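Local coordinates for sugar ABC transporter substrate-binding protein, BlMnBP1 (Bifidobacterium animalis subsp. lactis ATCC 27673, PDB 6I5R) that probably captures manno-oligosaccharides such as mannobiose outside the cell and delivers them to an ABC transporter for uptake, at residues A[59-70]-A[339-350]; A[310-318]-A[373-381]. One frame throughout, in Å; residues are numbered along the deposited sequence. Where two conformers were deposited one is given.

Contact 1: residues A[59-70]-A[339-350]; sequences WKSYIEDFNKMY and IFVKWMTEDSGF
F66 is wedged between F340 and W343 and meets them with different parts of its side chain. F66 CB stands over the six-membered ring of W343, 3.6 Å from the centroid, while the F66 ring edge turns toward the five-membered ring with the planes at 64°. With CG set anti to the backbone N (chi1 170°), the F66 ring is carried past W343 and presents a face to F340. There F340 CD1 sits over the ring centre, and the 5.0 Å centroid separation with planes at 86° makes the pair T-shaped. The other face of W343 is covered by CA of S348, so the indole is held between two layers. M69 CE lies at the indole edge, 3.9 Å from W343 CD1.

I339 CG2 rests over the Y70 ring, offset toward the rim and 3.3 Å from Y70 CE2, a CH-pi contact. Y62 brings its ring edge to the S348 carbonyl, with CE1 3.4 Å from S348 O, and its hydroxyl hydrogen-bonds N353. W59 meets M344 CE at its ring edge; its six-membered ring is nearly parallel to the F350 ring but slid so far that they barely overlap, centroids 5.9 Å apart. No direct hydrogen bond crosses; one water donates to both D65 OD2 and S348 O, and D65 also forms a salt bridge with K57.

W59 and F66 also touch strand 73-79, and M344 strand 314-325: two helices packed by an aromatic cluster beside the sheet of one lobe, as in periplasmic-type binding proteins, with the side chain of F350 about 7 Å from a mannose unit of the bound mannobiose.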
# COMPACT_ATOMS: atom_id res chain seq x y z
N TRP A 59 16.46 -6.30 9.00
CA TRP A 59 17.29 -5.37 8.25
C TRP A 59 18.76 -5.73 8.37
O TRP A 59 19.50 -5.68 7.38
CB TRP A 59 17.06 -3.94 8.72
CG TRP A 59 15.81 -3.37 8.12
CD1 TRP A 59 14.77 -2.79 8.79
CD2 TRP A 59 15.45 -3.36 6.73
NE1 TRP A 59 13.80 -2.39 7.90
CE2 TRP A 59 14.18 -2.74 6.63
CE3 TRP A 59 16.08 -3.81 5.56
CZ2 TRP A 59 13.52 -2.57 5.41
CZ3 TRP A 59 15.41 -3.64 4.34
CH2 TRP A 59 14.14 -3.03 4.29
N LYS A 60 19.20 -6.07 9.59
CA LYS A 60 20.62 -6.37 9.79
C LYS A 60 21.06 -7.51 8.90
O LYS A 60 22.19 -7.49 8.38
CB LYS A 60 20.89 -6.76 11.24
CG LYS A 60 20.96 -5.64 12.25
CD LYS A 60 21.30 -6.24 13.59
CE LYS A 60 21.75 -5.20 14.58
NZ LYS A 60 20.78 -4.10 14.70
N SER A 61 20.20 -8.51 8.72
CA SER A 61 20.52 -9.67 7.88
C SER A 61 20.64 -9.27 6.41
O SER A 61 21.54 -9.76 5.70
CB SER A 61 19.45 -10.74 8.06
OG SER A 61 19.76 -11.90 7.31
N TYR A 62 19.73 -8.41 5.93
CA TYR A 62 19.85 -7.92 4.56
C TYR A 62 21.12 -7.10 4.39
O TYR A 62 21.85 -7.26 3.39
CB TYR A 62 18.65 -7.04 4.20
CG TYR A 62 17.40 -7.79 3.90
CD1 TYR A 62 17.27 -8.49 2.72
CD2 TYR A 62 16.33 -7.79 4.79
CE1 TYR A 62 16.12 -9.20 2.44
CE2 TYR A 62 15.17 -8.46 4.51
CZ TYR A 62 15.08 -9.18 3.34
OH TYR A 62 13.93 -9.88 3.05
N ILE A 63 21.42 -6.22 5.34
CA ILE A 63 22.57 -5.35 5.19
C ILE A 63 23.85 -6.18 5.22
O ILE A 63 24.80 -5.91 4.48
CB ILE A 63 22.57 -4.24 6.24
CG1 ILE A 63 21.33 -3.38 5.99
CG2 ILE A 63 23.89 -3.44 6.16
CD1 ILE A 63 20.91 -2.50 7.11
N GLU A 64 23.88 -7.20 6.07
CA GLU A 64 25.00 -8.13 6.06
C GLU A 64 25.18 -8.77 4.68
O GLU A 64 26.30 -8.86 4.16
CB GLU A 64 24.76 -9.19 7.13
CG GLU A 64 25.71 -10.31 7.09
CD GLU A 64 25.41 -11.32 8.17
OE1 GLU A 64 25.71 -11.01 9.33
OE2 GLU A 64 24.86 -12.41 7.86
N ASP A 65 24.08 -9.26 4.10
CA ASP A 65 24.17 -9.86 2.77
C ASP A 65 24.67 -8.84 1.75
O ASP A 65 25.53 -9.15 0.92
CB ASP A 65 22.82 -10.41 2.33
CG ASP A 65 22.42 -11.62 3.11
OD1 ASP A 65 23.31 -12.30 3.67
OD2 ASP A 65 21.23 -11.92 3.19
N PHE A 66 24.12 -7.62 1.79
CA PHE A 66 24.60 -6.58 0.90
C PHE A 66 26.08 -6.32 1.11
O PHE A 66 26.82 -6.06 0.15
CB PHE A 66 23.78 -5.32 1.15
CG PHE A 66 24.32 -4.08 0.48
CD1 PHE A 66 24.14 -3.88 -0.88
CD2 PHE A 66 24.94 -3.10 1.21
CE1 PHE A 66 24.58 -2.74 -1.49
CE2 PHE A 66 25.41 -1.95 0.60
CZ PHE A 66 25.23 -1.79 -0.76
N ASN A 67 26.53 -6.34 2.37
CA ASN A 67 27.91 -5.94 2.64
C ASN A 67 28.91 -7.00 2.19
O ASN A 67 30.10 -6.72 2.08
CB ASN A 67 28.13 -5.63 4.12
CG ASN A 67 27.64 -4.26 4.51
OD1 ASN A 67 27.14 -4.05 5.60
ND2 ASN A 67 27.81 -3.30 3.62
N LYS A 68 28.45 -8.21 1.90
CA LYS A 68 29.34 -9.18 1.27
C LYS A 68 29.73 -8.73 -0.12
O LYS A 68 30.84 -9.02 -0.60
CB LYS A 68 28.69 -10.56 1.23
CG LYS A 68 28.25 -11.10 2.62
CD LYS A 68 27.79 -12.52 2.52
CE LYS A 68 26.78 -12.89 3.59
NZ LYS A 68 27.37 -12.90 4.94
N MET A 69 28.84 -7.98 -0.78
CA MET A 69 29.09 -7.49 -2.13
C MET A 69 29.71 -6.10 -2.14
O MET A 69 30.57 -5.82 -2.98
CB MET A 69 27.79 -7.53 -2.94
CG MET A 69 27.97 -7.11 -4.39
SD MET A 69 26.42 -7.02 -5.30
CE MET A 69 25.83 -8.71 -5.23
N TYR A 70 29.32 -5.24 -1.19
CA TYR A 70 29.84 -3.87 -1.08
C TYR A 70 30.19 -3.63 0.37
O TYR A 70 29.41 -3.04 1.13
CB TYR A 70 28.83 -2.82 -1.55
CG TYR A 70 28.63 -2.77 -3.04
CD1 TYR A 70 29.46 -2.00 -3.86
CD2 TYR A 70 27.61 -3.49 -3.64
CE1 TYR A 70 29.28 -1.95 -5.24
CE2 TYR A 70 27.42 -3.44 -5.01
CZ TYR A 70 28.25 -2.67 -5.80
OH TYR A 70 28.06 -2.63 -7.16
N ILE A 339 22.96 1.99 -5.84
CA ILE A 339 23.45 0.61 -5.76
C ILE A 339 22.65 -0.19 -4.74
O ILE A 339 22.20 -1.30 -5.02
CB ILE A 339 24.95 0.61 -5.44
CG1 ILE A 339 25.70 1.28 -6.60
CG2 ILE A 339 25.44 -0.80 -5.18
CD1 ILE A 339 27.20 1.47 -6.37
N PHE A 340 22.45 0.35 -3.53
CA PHE A 340 21.70 -0.38 -2.52
C PHE A 340 20.25 -0.62 -2.96
O PHE A 340 19.70 -1.70 -2.74
CB PHE A 340 21.74 0.36 -1.18
CG PHE A 340 20.97 -0.34 -0.10
CD1 PHE A 340 21.45 -1.52 0.44
CD2 PHE A 340 19.77 0.17 0.36
CE1 PHE A 340 20.74 -2.20 1.39
CE2 PHE A 340 19.05 -0.52 1.33
CZ PHE A 340 19.54 -1.69 1.85
N VAL A 341 19.61 0.38 -3.57
CA VAL A 341 18.25 0.16 -4.06
C VAL A 341 18.23 -0.94 -5.11
O VAL A 341 17.37 -1.83 -5.11
CB VAL A 341 17.65 1.47 -4.61
CG1 VAL A 341 16.36 1.19 -5.37
CG2 VAL A 341 17.39 2.44 -3.49
N LYS A 342 19.17 -0.90 -6.05
CA LYS A 342 19.16 -1.93 -7.07
C LYS A 342 19.44 -3.30 -6.46
O LYS A 342 18.86 -4.31 -6.88
CB LYS A 342 20.18 -1.62 -8.16
CG LYS A 342 20.09 -2.57 -9.36
CD LYS A 342 20.75 -1.96 -10.62
CE LYS A 342 20.46 -2.77 -11.87
NZ LYS A 342 21.04 -2.12 -13.08
N TRP A 343 20.33 -3.35 -5.46
CA TRP A 343 20.59 -4.60 -4.76
C TRP A 343 19.31 -5.08 -4.07
O TRP A 343 18.96 -6.26 -4.13
CB TRP A 343 21.75 -4.45 -3.74
CG TRP A 343 22.06 -5.78 -3.10
CD1 TRP A 343 22.84 -6.78 -3.61
CD2 TRP A 343 21.52 -6.29 -1.88
NE1 TRP A 343 22.84 -7.86 -2.77
CE2 TRP A 343 22.04 -7.58 -1.69
CE3 TRP A 343 20.67 -5.77 -0.90
CZ2 TRP A 343 21.71 -8.38 -0.59
CZ3 TRP A 343 20.36 -6.55 0.21
CH2 TRP A 343 20.87 -7.84 0.35
N MET A 344 18.64 -4.16 -3.36
CA MET A 344 17.36 -4.52 -2.75
C MET A 344 16.40 -5.09 -3.79
O MET A 344 15.74 -6.10 -3.56
CB MET A 344 16.75 -3.30 -2.07
CG MET A 344 17.35 -2.95 -0.72
SD MET A 344 17.33 -4.29 0.49
CE MET A 344 15.56 -4.70 0.63
N THR A 345 16.33 -4.45 -4.96
CA THR A 345 15.36 -4.85 -5.97
C THR A 345 15.73 -6.18 -6.61
O THR A 345 14.88 -7.06 -6.74
CB THR A 345 15.24 -3.76 -7.05
OG1 THR A 345 14.86 -2.53 -6.44
CG2 THR A 345 14.20 -4.15 -8.08
N GLU A 346 16.99 -6.35 -7.01
CA GLU A 346 17.35 -7.49 -7.85
C GLU A 346 17.89 -8.66 -7.06
O GLU A 346 17.70 -9.81 -7.49
CB GLU A 346 18.40 -7.09 -8.88
CG GLU A 346 17.96 -5.96 -9.77
CD GLU A 346 18.62 -6.00 -11.12
OE1 GLU A 346 19.62 -6.76 -11.30
OE2 GLU A 346 18.11 -5.28 -12.02
N ASP A 347 18.51 -8.42 -5.89
CA ASP A 347 19.28 -9.46 -5.21
C ASP A 347 18.80 -9.80 -3.80
O ASP A 347 18.97 -10.96 -3.38
CB ASP A 347 20.77 -9.05 -5.10
CG ASP A 347 21.53 -9.16 -6.43
OD1 ASP A 347 20.93 -9.39 -7.50
OD2 ASP A 347 22.77 -9.00 -6.43
N SER A 348 18.22 -8.86 -3.06
CA SER A 348 18.02 -9.04 -1.63
C SER A 348 17.11 -10.22 -1.30
O SER A 348 17.29 -10.86 -0.26
CB SER A 348 17.41 -7.79 -1.01
OG SER A 348 16.14 -7.54 -1.52
N GLY A 349 16.07 -10.44 -2.10
CA GLY A 349 15.01 -11.34 -1.72
C GLY A 349 13.91 -10.72 -0.87
O GLY A 349 13.04 -11.45 -0.38
N PHE A 350 13.93 -9.40 -0.66
CA PHE A 350 12.91 -8.76 0.18
C PHE A 350 11.50 -9.14 -0.26
O PHE A 350 10.67 -9.54 0.56
CB PHE A 350 13.11 -7.23 0.16
CG PHE A 350 12.09 -6.49 0.96
CD1 PHE A 350 10.88 -6.05 0.40
CD2 PHE A 350 12.30 -6.25 2.30
CE1 PHE A 350 9.93 -5.40 1.16
CE2 PHE A 350 11.33 -5.59 3.05
CZ PHE A 350 10.15 -5.16 2.47
O HOH W 1 19.97 -10.82 0.82

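Contact 2: residues A[310-318]-A[373-381]; sequences DGKQYATIA and FSDVELITD
E377 and A315 start the backbone pairing, for E377 N donates to Q313 O and A315 N returns a bond to E377 O, each at 3.0 Å. The alternation continues as I379 N donates to A315 O and I317 N to I379 O. That last is the shortest of the four backbone bonds, 2.7 Å from I317 N to I379 O, and lies nearly along the C=O axis (172° at the oxygen). Y314, A315 and T316 thus face E377, L378 and I379 in parallel register, with CA-H...O contacts between the bonds, the closest being T316 CA to I379 O at 3.1 Å.

The pairing adds the short strand 377-379 to strand 314-325, which runs on to the glycan-pocket residues D320 and Y321 and belongs to the large mixed sheet of this two-lobed binding-protein fold.

Apolar contacts differ between the faces. A315 CB is met by V376 CG1, L378 CD2 and the ring edge of F373, at CE2. On the other face the Y314 ring lies alongside E377, with Y314 CD2 3.7 Å from E377 CB, and I379 CD1 reaches the same ring because chi1 of 51° places CG1 between the backbone N and carbonyl carbon.

K312 crosses E377 at about a right angle, its CE beside E377 CB and its NZ 4.1 Å from E377 OE1, beyond a salt bridge. With an alanine in place of K312, E377 would probably lose this nearby positive charge and the aliphatic chain beside it.

Two waters each link T316 OG1 with D381 OD1; another donates to I317 O and accepts from D381 N.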
# COMPACT_ATOMS: atom_id res chain seq x y z
N ASP A 310 -19.38 -7.22 -12.94
CA ASP A 310 -19.88 -7.92 -14.13
C ASP A 310 -19.40 -9.37 -14.12
O ASP A 310 -18.88 -9.89 -15.12
CB ASP A 310 -19.42 -7.21 -15.40
CG ASP A 310 -20.06 -7.76 -16.67
OD1 ASP A 310 -21.11 -8.43 -16.59
OD2 ASP A 310 -19.47 -7.53 -17.74
N GLY A 311 -19.52 -10.00 -12.96
CA GLY A 311 -19.17 -11.40 -12.83
C GLY A 311 -17.71 -11.73 -12.61
O GLY A 311 -17.37 -12.92 -12.55
N LYS A 312 -16.82 -10.74 -12.49
CA LYS A 312 -15.41 -11.03 -12.25
C LYS A 312 -14.90 -10.19 -11.09
O LYS A 312 -15.34 -9.06 -10.89
CB LYS A 312 -14.54 -10.75 -13.51
CG LYS A 312 -13.01 -10.89 -13.29
CD LYS A 312 -12.59 -12.29 -12.88
CE LYS A 312 -11.33 -12.77 -13.69
NZ LYS A 312 -11.34 -14.25 -14.03
N GLN A 313 -14.00 -10.76 -10.32
CA GLN A 313 -13.33 -10.04 -9.26
C GLN A 313 -12.00 -9.54 -9.79
O GLN A 313 -11.37 -10.18 -10.63
CB GLN A 313 -13.11 -10.93 -8.04
CG GLN A 313 -14.40 -11.31 -7.39
CD GLN A 313 -14.19 -11.76 -5.99
OE1 GLN A 313 -14.48 -11.02 -5.03
NE2 GLN A 313 -13.71 -12.97 -5.83
N TYR A 314 -11.58 -8.37 -9.29
CA TYR A 314 -10.35 -7.71 -9.70
C TYR A 314 -9.51 -7.35 -8.49
O TYR A 314 -10.03 -7.06 -7.40
CB TYR A 314 -10.64 -6.42 -10.47
CG TYR A 314 -11.27 -6.63 -11.81
CD1 TYR A 314 -12.62 -6.85 -11.92
CD2 TYR A 314 -10.51 -6.57 -12.99
CE1 TYR A 314 -13.22 -7.04 -13.14
CE2 TYR A 314 -11.11 -6.75 -14.23
CZ TYR A 314 -12.47 -7.00 -14.29
OH TYR A 314 -13.12 -7.18 -15.48
N ALA A 315 -8.19 -7.37 -8.69
CA ALA A 315 -7.24 -6.93 -7.67
C ALA A 315 -6.11 -6.19 -8.37
O ALA A 315 -5.51 -6.71 -9.32
CB ALA A 315 -6.70 -8.11 -6.85
N THR A 316 -5.84 -4.96 -7.92
CA THR A 316 -4.75 -4.16 -8.46
C THR A 316 -3.44 -4.56 -7.79
O THR A 316 -3.39 -4.71 -6.57
CB THR A 316 -5.00 -2.67 -8.20
OG1 THR A 316 -6.19 -2.26 -8.90
CG2 THR A 316 -3.80 -1.84 -8.64
N ILE A 317 -2.41 -4.74 -8.58
CA ILE A 317 -1.06 -4.88 -8.05
C ILE A 317 -0.39 -3.53 -8.10
O ILE A 317 -0.39 -2.87 -9.15
CB ILE A 317 -0.24 -5.91 -8.82
CG1 ILE A 317 -0.85 -7.29 -8.61
CG2 ILE A 317 1.16 -5.87 -8.35
CD1 ILE A 317 -0.40 -8.24 -9.67
N ALA A 318 0.16 -3.11 -6.97
CA ALA A 318 0.75 -1.79 -6.86
C ALA A 318 1.94 -1.89 -5.92
O ALA A 318 2.14 -2.90 -5.23
CB ALA A 318 -0.28 -0.76 -6.39
N PHE A 373 -6.88 -16.71 -5.61
CA PHE A 373 -6.90 -15.64 -6.59
C PHE A 373 -6.83 -16.19 -8.01
O PHE A 373 -6.57 -15.45 -8.96
CB PHE A 373 -5.74 -14.68 -6.32
CG PHE A 373 -6.04 -13.67 -5.27
CD1 PHE A 373 -6.04 -14.02 -3.93
CD2 PHE A 373 -6.35 -12.37 -5.61
CE1 PHE A 373 -6.32 -13.08 -2.97
CE2 PHE A 373 -6.65 -11.45 -4.64
CZ PHE A 373 -6.63 -11.82 -3.33
N SER A 374 -7.12 -17.49 -8.18
CA SER A 374 -6.94 -18.13 -9.47
C SER A 374 -7.90 -17.58 -10.51
O SER A 374 -7.55 -17.49 -11.69
CB SER A 374 -7.13 -19.64 -9.31
OG SER A 374 -8.46 -19.95 -8.91
N ASP A 375 -9.11 -17.20 -10.10
CA ASP A 375 -10.10 -16.63 -10.99
C ASP A 375 -10.14 -15.11 -10.90
O ASP A 375 -11.06 -14.50 -11.44
CB ASP A 375 -11.48 -17.16 -10.68
CG ASP A 375 -11.65 -18.61 -11.04
OD1 ASP A 375 -10.76 -19.17 -11.72
OD2 ASP A 375 -12.69 -19.17 -10.63
N VAL A 376 -9.20 -14.51 -10.22
CA VAL A 376 -9.17 -13.06 -10.06
C VAL A 376 -8.36 -12.42 -11.19
O VAL A 376 -7.28 -12.90 -11.54
CB VAL A 376 -8.59 -12.68 -8.68
CG1 VAL A 376 -8.33 -11.21 -8.62
CG2 VAL A 376 -9.55 -13.12 -7.59
N GLU A 377 -8.86 -11.32 -11.74
CA GLU A 377 -8.12 -10.60 -12.77
C GLU A 377 -7.17 -9.65 -12.05
O GLU A 377 -7.62 -8.72 -11.36
CB GLU A 377 -9.05 -9.85 -13.71
CG GLU A 377 -8.32 -9.44 -14.98
CD GLU A 377 -8.01 -10.63 -15.91
OE1 GLU A 377 -8.80 -11.62 -15.86
OE2 GLU A 377 -6.99 -10.57 -16.65
N LEU A 378 -5.88 -9.90 -12.18
CA LEU A 378 -4.87 -9.06 -11.57
C LEU A 378 -4.47 -7.97 -12.55
O LEU A 378 -4.01 -8.27 -13.66
CB LEU A 378 -3.64 -9.87 -11.16
CG LEU A 378 -3.85 -11.01 -10.17
CD1 LEU A 378 -2.57 -11.77 -10.00
CD2 LEU A 378 -4.35 -10.45 -8.88
N ILE A 379 -4.63 -6.71 -12.15
CA ILE A 379 -4.44 -5.56 -13.02
C ILE A 379 -3.50 -4.57 -12.33
O ILE A 379 -3.27 -4.63 -11.13
CB ILE A 379 -5.76 -4.85 -13.39
CG1 ILE A 379 -6.61 -4.55 -12.14
CG2 ILE A 379 -6.56 -5.69 -14.39
CD1 ILE A 379 -7.91 -3.77 -12.48
N THR A 380 -3.01 -3.61 -13.11
CA THR A 380 -2.24 -2.49 -12.58
C THR A 380 -2.85 -1.19 -13.10
O THR A 380 -3.48 -1.15 -14.16
CB THR A 380 -0.77 -2.53 -13.00
OG1 THR A 380 -0.71 -2.47 -14.42
CG2 THR A 380 -0.13 -3.80 -12.48
N ASP A 381 -2.65 -0.13 -12.33
CA ASP A 381 -3.20 1.16 -12.69
C ASP A 381 -2.52 1.68 -13.96
O ASP A 381 -1.30 1.82 -14.02
CB ASP A 381 -3.01 2.16 -11.55
CG ASP A 381 -3.98 1.97 -10.42
OD1 ASP A 381 -5.00 1.28 -10.61
OD2 ASP A 381 -3.75 2.57 -9.35
O HOH W 2 -13.33 -13.78 -10.25
O HOH W 3 -6.51 0.30 -8.61
O HOH W 4 -6.25 -1.29 -11.72
O HOH W 5 -0.84 -0.26 -10.09

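Overall arrangement
From the N terminus the chain first forms helix 59-69, then passes through both lobes before reaching strand 314-325, the first partner of contact 2. Helix 331-346 follows directly and returns to helix 59-69, so contact 1 closes a loop of 268 residues. The chain then continues to strand 377-379, where contact 2 closes a shorter one of 54 residues. The segments alternate in order, so the two closures cross. Contact 1 packs two helices on each other beside the sheet, whereas contact 2 adds a strand to it. Their centres lie 31 Å apart and their nearest atoms about 10 Å, without touching; strand 314-325, reaching Y323 under helix 331-346, connects them.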